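PDB 1QO8: flavocytochrome C3 fumarate reductase from Shewanella frigidimarina, which catalyses the essentially one-way reduction of fumarate to succinate in vitro, using one FAD and four covalently attached c-type haems in each subunit. Local coordinates for residues G61-T66 / T255-A260. Residues are numbered along the deposited sequence; the frame is centred on the assembly and turned at random.
With HEM (protoporphyrin IX containing Fe), chain D.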
ATOM      1  N   GLY A  61     -17.400 -29.727  -9.545  1.00 36.92           N
ATOM      2  CA  GLY A  61     -17.307 -30.937  -8.670  1.00 34.67           C
ATOM      3  C   GLY A  61     -18.693 -30.897  -7.880  1.00 36.76           C
ATOM      4  O   GLY A  61     -19.683 -30.376  -8.388  1.00 33.45           O
ATOM      5  N   ASP A  62     -18.708 -31.453  -6.713  1.00 34.60           N
ATOM      6  CA  ASP A  62     -20.024 -31.805  -6.103  1.00 41.06           C
ATOM      7  C   ASP A  62     -20.558 -30.613  -5.313  1.00 38.24           C
ATOM      8  O   ASP A  62     -20.101 -30.419  -4.182  1.00 41.55           O
ATOM      9  CB  ASP A  62     -19.746 -32.958  -5.120  1.00 40.44           C
ATOM     10  CG  ASP A  62     -21.122 -33.500  -4.641  1.00 45.28           C
ATOM     11  OD1 ASP A  62     -22.236 -33.100  -4.951  1.00 41.25           O
ATOM     12  OD2 ASP A  62     -21.059 -34.419  -3.804  1.00 46.89           O
ATOM     13  N   ILE A  63     -21.252 -29.645  -5.849  1.00 37.88           N
ATOM     14  CA  ILE A  63     -21.661 -28.450  -5.118  1.00 40.30           C
ATOM     15  C   ILE A  63     -23.176 -28.422  -4.857  1.00 39.03           C
ATOM     16  O   ILE A  63     -23.881 -29.163  -5.578  1.00 33.95           O
ATOM     17  CB  ILE A  63     -21.339 -27.205  -5.988  1.00 40.26           C
ATOM     18  CG1 ILE A  63     -22.073 -27.275  -7.316  1.00 40.66           C
ATOM     19  CG2 ILE A  63     -19.819 -27.107  -6.142  1.00 39.38           C
ATOM     20  CD1 ILE A  63     -21.871 -25.965  -8.142  1.00 40.53           C
ATOM     21  N   ASN A  64     -23.681 -27.462  -4.053  1.00 38.53           N
ATOM     22  CA  ASN A  64     -25.114 -27.354  -3.860  1.00 37.85           C
ATOM     23  C   ASN A  64     -25.873 -27.169  -5.160  1.00 39.50           C
ATOM     24  O   ASN A  64     -25.402 -26.265  -5.851  1.00 38.90           O
ATOM     25  CB  ASN A  64     -25.521 -26.278  -2.862  1.00 38.34           C
ATOM     26  CG  ASN A  64     -25.296 -26.671  -1.414  1.00 41.02           C
ATOM     27  OD1 ASN A  64     -25.283 -27.848  -1.032  1.00 40.11           O
ATOM     28  ND2 ASN A  64     -25.007 -25.724  -0.513  1.00 40.09           N
ATOM     29  N   CYS A  65     -26.972 -27.924  -5.480  1.00 33.95           N
ATOM     30  CA  CYS A  65     -27.912 -27.477  -6.466  1.00 34.54           C
ATOM     31  C   CYS A  65     -28.317 -26.014  -6.411  1.00 36.55           C
ATOM     32  O   CYS A  65     -28.554 -25.387  -7.447  1.00 37.77           O
ATOM     33  CB  CYS A  65     -29.206 -28.388  -6.499  1.00 37.39           C
ATOM     34  SG  CYS A  65     -28.785 -30.097  -6.042  1.00 39.19           S
ATOM     35  N   THR A  66     -28.592 -25.417  -5.235  1.00 34.11           N
ATOM     36  CA  THR A  66     -28.969 -24.045  -5.090  1.00 37.15           C
ATOM     37  C   THR A  66     -27.761 -23.100  -5.221  1.00 39.85           C
ATOM     38  O   THR A  66     -27.973 -21.879  -5.154  1.00 40.20           O
ATOM     39  CB  THR A  66     -29.638 -23.857  -3.666  1.00 35.81           C
ATOM     40  OG1 THR A  66     -28.631 -24.146  -2.708  1.00 32.24           O
ATOM     41  CG2 THR A  66     -30.769 -24.934  -3.520  1.00 34.65           C
ATOM     42  N   THR A 255     -10.079 -33.333  -3.929  1.00 43.61           N
ATOM     43  CA  THR A 255      -9.458 -34.210  -2.963  1.00 45.30           C
ATOM     44  C   THR A 255      -9.586 -33.659  -1.531  1.00 46.96           C
ATOM     45  O   THR A 255      -9.822 -34.401  -0.601  1.00 43.19           O
ATOM     46  CB  THR A 255      -7.966 -34.395  -3.254  1.00 46.86           C
ATOM     47  OG1 THR A 255      -7.899 -34.908  -4.571  1.00 49.04           O
ATOM     48  CG2 THR A 255      -7.340 -35.379  -2.305  1.00 48.66           C
ATOM     49  N   LEU A 256      -9.402 -32.347  -1.352  1.00 45.79           N
ATOM     50  CA  LEU A 256      -9.486 -31.706  -0.062  1.00 47.04           C
ATOM     51  C   LEU A 256     -10.956 -31.635   0.384  1.00 46.89           C
ATOM     52  O   LEU A 256     -11.153 -31.875   1.558  1.00 48.02           O
ATOM     53  CB  LEU A 256      -8.834 -30.302  -0.090  1.00 42.41           C
ATOM     54  CG  LEU A 256      -7.351 -30.280  -0.388  1.00 43.95           C
ATOM     55  CD1 LEU A 256      -6.932 -28.892  -0.941  1.00 42.25           C
ATOM     56  CD2 LEU A 256      -6.464 -30.696   0.815  1.00 37.53           C
ATOM     57  N   ARG A 257     -11.945 -31.403  -0.480  1.00 46.11           N
ATOM     58  CA  ARG A 257     -13.319 -31.456  -0.095  1.00 47.77           C
ATOM     59  C   ARG A 257     -13.703 -32.843   0.487  1.00 51.15           C
ATOM     60  O   ARG A 257     -14.434 -32.908   1.497  1.00 49.77           O
ATOM     61  CB  ARG A 257     -14.332 -31.216  -1.220  1.00 45.63           C
ATOM     62  CG  ARG A 257     -14.313 -29.816  -1.795  1.00 44.03           C
ATOM     63  CD  ARG A 257     -15.132 -29.756  -3.080  1.00 42.55           C
ATOM     64  NE  ARG A 257     -15.415 -28.366  -3.431  1.00 38.87           N
ATOM     65  CZ  ARG A 257     -16.036 -28.108  -4.565  1.00 38.39           C
ATOM     66  NH1 ARG A 257     -16.319 -29.106  -5.423  1.00 39.75           N
ATOM     67  NH2 ARG A 257     -16.329 -26.884  -4.934  1.00 35.79           N
ATOM     68  N   LYS A 258     -13.347 -33.899  -0.250  1.00 51.64           N
ATOM     69  CA  LYS A 258     -13.634 -35.234   0.248  1.00 54.27           C
ATOM     70  C   LYS A 258     -12.872 -35.515   1.540  1.00 51.02           C
ATOM     71  O   LYS A 258     -13.539 -35.947   2.489  1.00 49.22           O
ATOM     72  CB  LYS A 258     -13.328 -36.396  -0.718  1.00 57.78           C
ATOM     73  CG  LYS A 258     -14.177 -36.155  -1.978  1.00 65.46           C
ATOM     74  CD  LYS A 258     -14.699 -37.464  -2.524  1.00 70.19           C
ATOM     75  CE  LYS A 258     -15.886 -37.261  -3.489  1.00 73.10           C
ATOM     76  NZ  LYS A 258     -16.345 -38.689  -3.790  1.00 76.30           N
ATOM     77  N   ALA A 259     -11.599 -35.216   1.643  1.00 46.35           N
ATOM     78  CA  ALA A 259     -10.947 -35.429   2.937  1.00 46.66           C
ATOM     79  C   ALA A 259     -11.510 -34.549   4.045  1.00 48.96           C
ATOM     80  O   ALA A 259     -11.558 -35.098   5.167  1.00 48.90           O
ATOM     81  CB  ALA A 259      -9.440 -35.314   2.857  1.00 46.14           C
ATOM     82  N   ALA A 260     -12.077 -33.371   3.826  1.00 49.70           N
ATOM     83  CA  ALA A 260     -12.561 -32.593   4.965  1.00 53.17           C
ATOM     84  C   ALA A 260     -13.883 -33.241   5.408  1.00 55.69           C
ATOM     85  O   ALA A 260     -14.105 -33.289   6.602  1.00 56.79           O
ATOM     86  CB  ALA A 260     -12.706 -31.114   4.713  1.00 49.90           C
TER
HETATM   87  CHA HEM D 602     -31.939 -28.361 -15.401  1.00 39.95           C
HETATM   88  CHB HEM D 602     -31.867 -30.435 -11.084  1.00 42.77           C
HETATM   89  CHC HEM D 602     -27.586 -28.562  -9.937  1.00 37.10           C
HETATM   90  CHD HEM D 602     -28.126 -25.791 -13.895  1.00 36.83           C
HETATM   91  C1A HEM D 602     -32.271 -29.132 -14.311  1.00 43.39           C
HETATM   92  C2A HEM D 602     -33.486 -29.982 -14.210  1.00 44.66           C
HETATM   93  C3A HEM D 602     -33.449 -30.563 -13.048  1.00 46.51           C
HETATM   94  C4A HEM D 602     -32.258 -30.109 -12.333  1.00 40.82           C
HETATM   95  CMA HEM D 602     -34.433 -31.562 -12.351  1.00 46.18           C
HETATM   96  CAA HEM D 602     -34.506 -30.083 -15.363  1.00 47.25           C
HETATM   97  CBA HEM D 602     -34.017 -31.061 -16.487  1.00 55.31           C
HETATM   98  CGA HEM D 602     -33.561 -32.365 -15.893  1.00 59.13           C
HETATM   99  O1A HEM D 602     -34.441 -32.966 -15.193  1.00 63.70           O
HETATM  100  O2A HEM D 602     -32.365 -32.733 -16.074  1.00 61.38           O
HETATM  101  C1B HEM D 602     -30.667 -30.209 -10.421  1.00 42.55           C
HETATM  102  C2B HEM D 602     -30.183 -30.869  -9.272  1.00 41.56           C
HETATM  103  C3B HEM D 602     -28.972 -30.426  -9.018  1.00 38.95           C
HETATM  104  C4B HEM D 602     -28.700 -29.358  -9.934  1.00 41.60           C
HETATM  105  CMB HEM D 602     -31.008 -32.003  -8.561  1.00 40.26           C
HETATM  106  CAB HEM D 602     -27.910 -30.946  -8.042  1.00 41.99           C
HETATM  107  CBB HEM D 602     -27.755 -32.263  -7.759  1.00 44.98           C
HETATM  108  C1C HEM D 602     -27.408 -27.612 -10.930  1.00 35.15           C
HETATM  109  C2C HEM D 602     -26.299 -26.657 -10.926  1.00 36.19           C
HETATM  110  C3C HEM D 602     -26.422 -25.950 -12.034  1.00 39.64           C
HETATM  111  C4C HEM D 602     -27.664 -26.328 -12.702  1.00 37.70           C
HETATM  112  CMC HEM D 602     -25.271 -26.661  -9.788  1.00 31.15           C
HETATM  113  CAC HEM D 602     -25.537 -24.867 -12.685  1.00 43.27           C
HETATM  114  CBC HEM D 602     -24.151 -25.021 -12.807  1.00 42.66           C
HETATM  115  C1D HEM D 602     -29.111 -26.305 -14.689  1.00 38.89           C
HETATM  116  C2D HEM D 602     -29.484 -25.833 -15.979  1.00 40.16           C
HETATM  117  C3D HEM D 602     -30.550 -26.531 -16.351  1.00 41.32           C
HETATM  118  C4D HEM D 602     -30.868 -27.490 -15.328  1.00 42.03           C
HETATM  119  CMD HEM D 602     -28.744 -24.717 -16.794  1.00 39.74           C
HETATM  120  CAD HEM D 602     -31.261 -26.454 -17.759  1.00 46.68           C
HETATM  121  CBD HEM D 602     -30.636 -27.558 -18.640  1.00 54.74           C
HETATM  122  CGD HEM D 602     -31.670 -28.157 -19.551  1.00 62.55           C
HETATM  123  O1D HEM D 602     -31.900 -27.402 -20.546  1.00 67.37           O
HETATM  124  O2D HEM D 602     -32.177 -29.264 -19.222  1.00 65.55           O
HETATM  125  NA  HEM D 602     -31.586 -29.245 -13.143  1.00 43.99           N
HETATM  126  NB  HEM D 602     -29.730 -29.275 -10.863  1.00 41.11           N
HETATM  127  NC  HEM D 602     -28.205 -27.332 -11.974  1.00 39.11           N
HETATM  128  ND  HEM D 602     -30.001 -27.330 -14.247  1.00 40.70           N
HETATM  129 FE   HEM D 602     -29.854 -28.348 -12.549  1.00 40.78          FE
HETATM  130  O   HOH W   1     -16.445 -31.986  -5.492  1.00 50.58           O
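Arg257 reaches from helix 248-262 to the loop 61-66 and overlaps Gly61, Asp62 and Ile63 with its guanidinium group. The chain runs extended from CG to NE, and a long residue suits this place because the backbones stay well apart, 9.0 Å between Asp62 CA and Arg257 CA. Gly61 CA lies at the edge of the guanidinium, 3.9 Å from Arg257 NH1; glycine fits here because a CB would run into that nitrogen, and because phi is positive (86°). A water in the guanidinium plane completes the join, accepting from Arg257 NH1 at 2.9 Å and from Asp62 N at 2.6 Å. The same NH1 also bonds to Leu60 O, and NH2 to Ser156 O, so two carbonyls and the water together fix how the group is turned. This small contact spans the interdomain boundary: the loop belongs to the cytochrome c3-like haem domain, the helix to the flavoprotein part. Asp62, the centre of an inverse gamma turn, suits its place through its acidic side chain, whose OD1 forms a salt bridge with Lys37 NZ.

Ile63 forms the nonpolar part of the join, its two branches dividing the work. CG2 meets Arg257 NH2 at 3.7 Å, approaching obliquely, while CG1 (chi1 59°) carries CD1 the other way, to 3.8 Å from the haem methyl CMC. An alanine here would lose both branches beyond CB and would probably open a gap between the haem methyl and Arg257 NH2, which the isoleucine now bridges. Two residues on, Cys65 SG lies beside CAB of this haem, consistent with the covalent thioether attachment expected of a c-type haem.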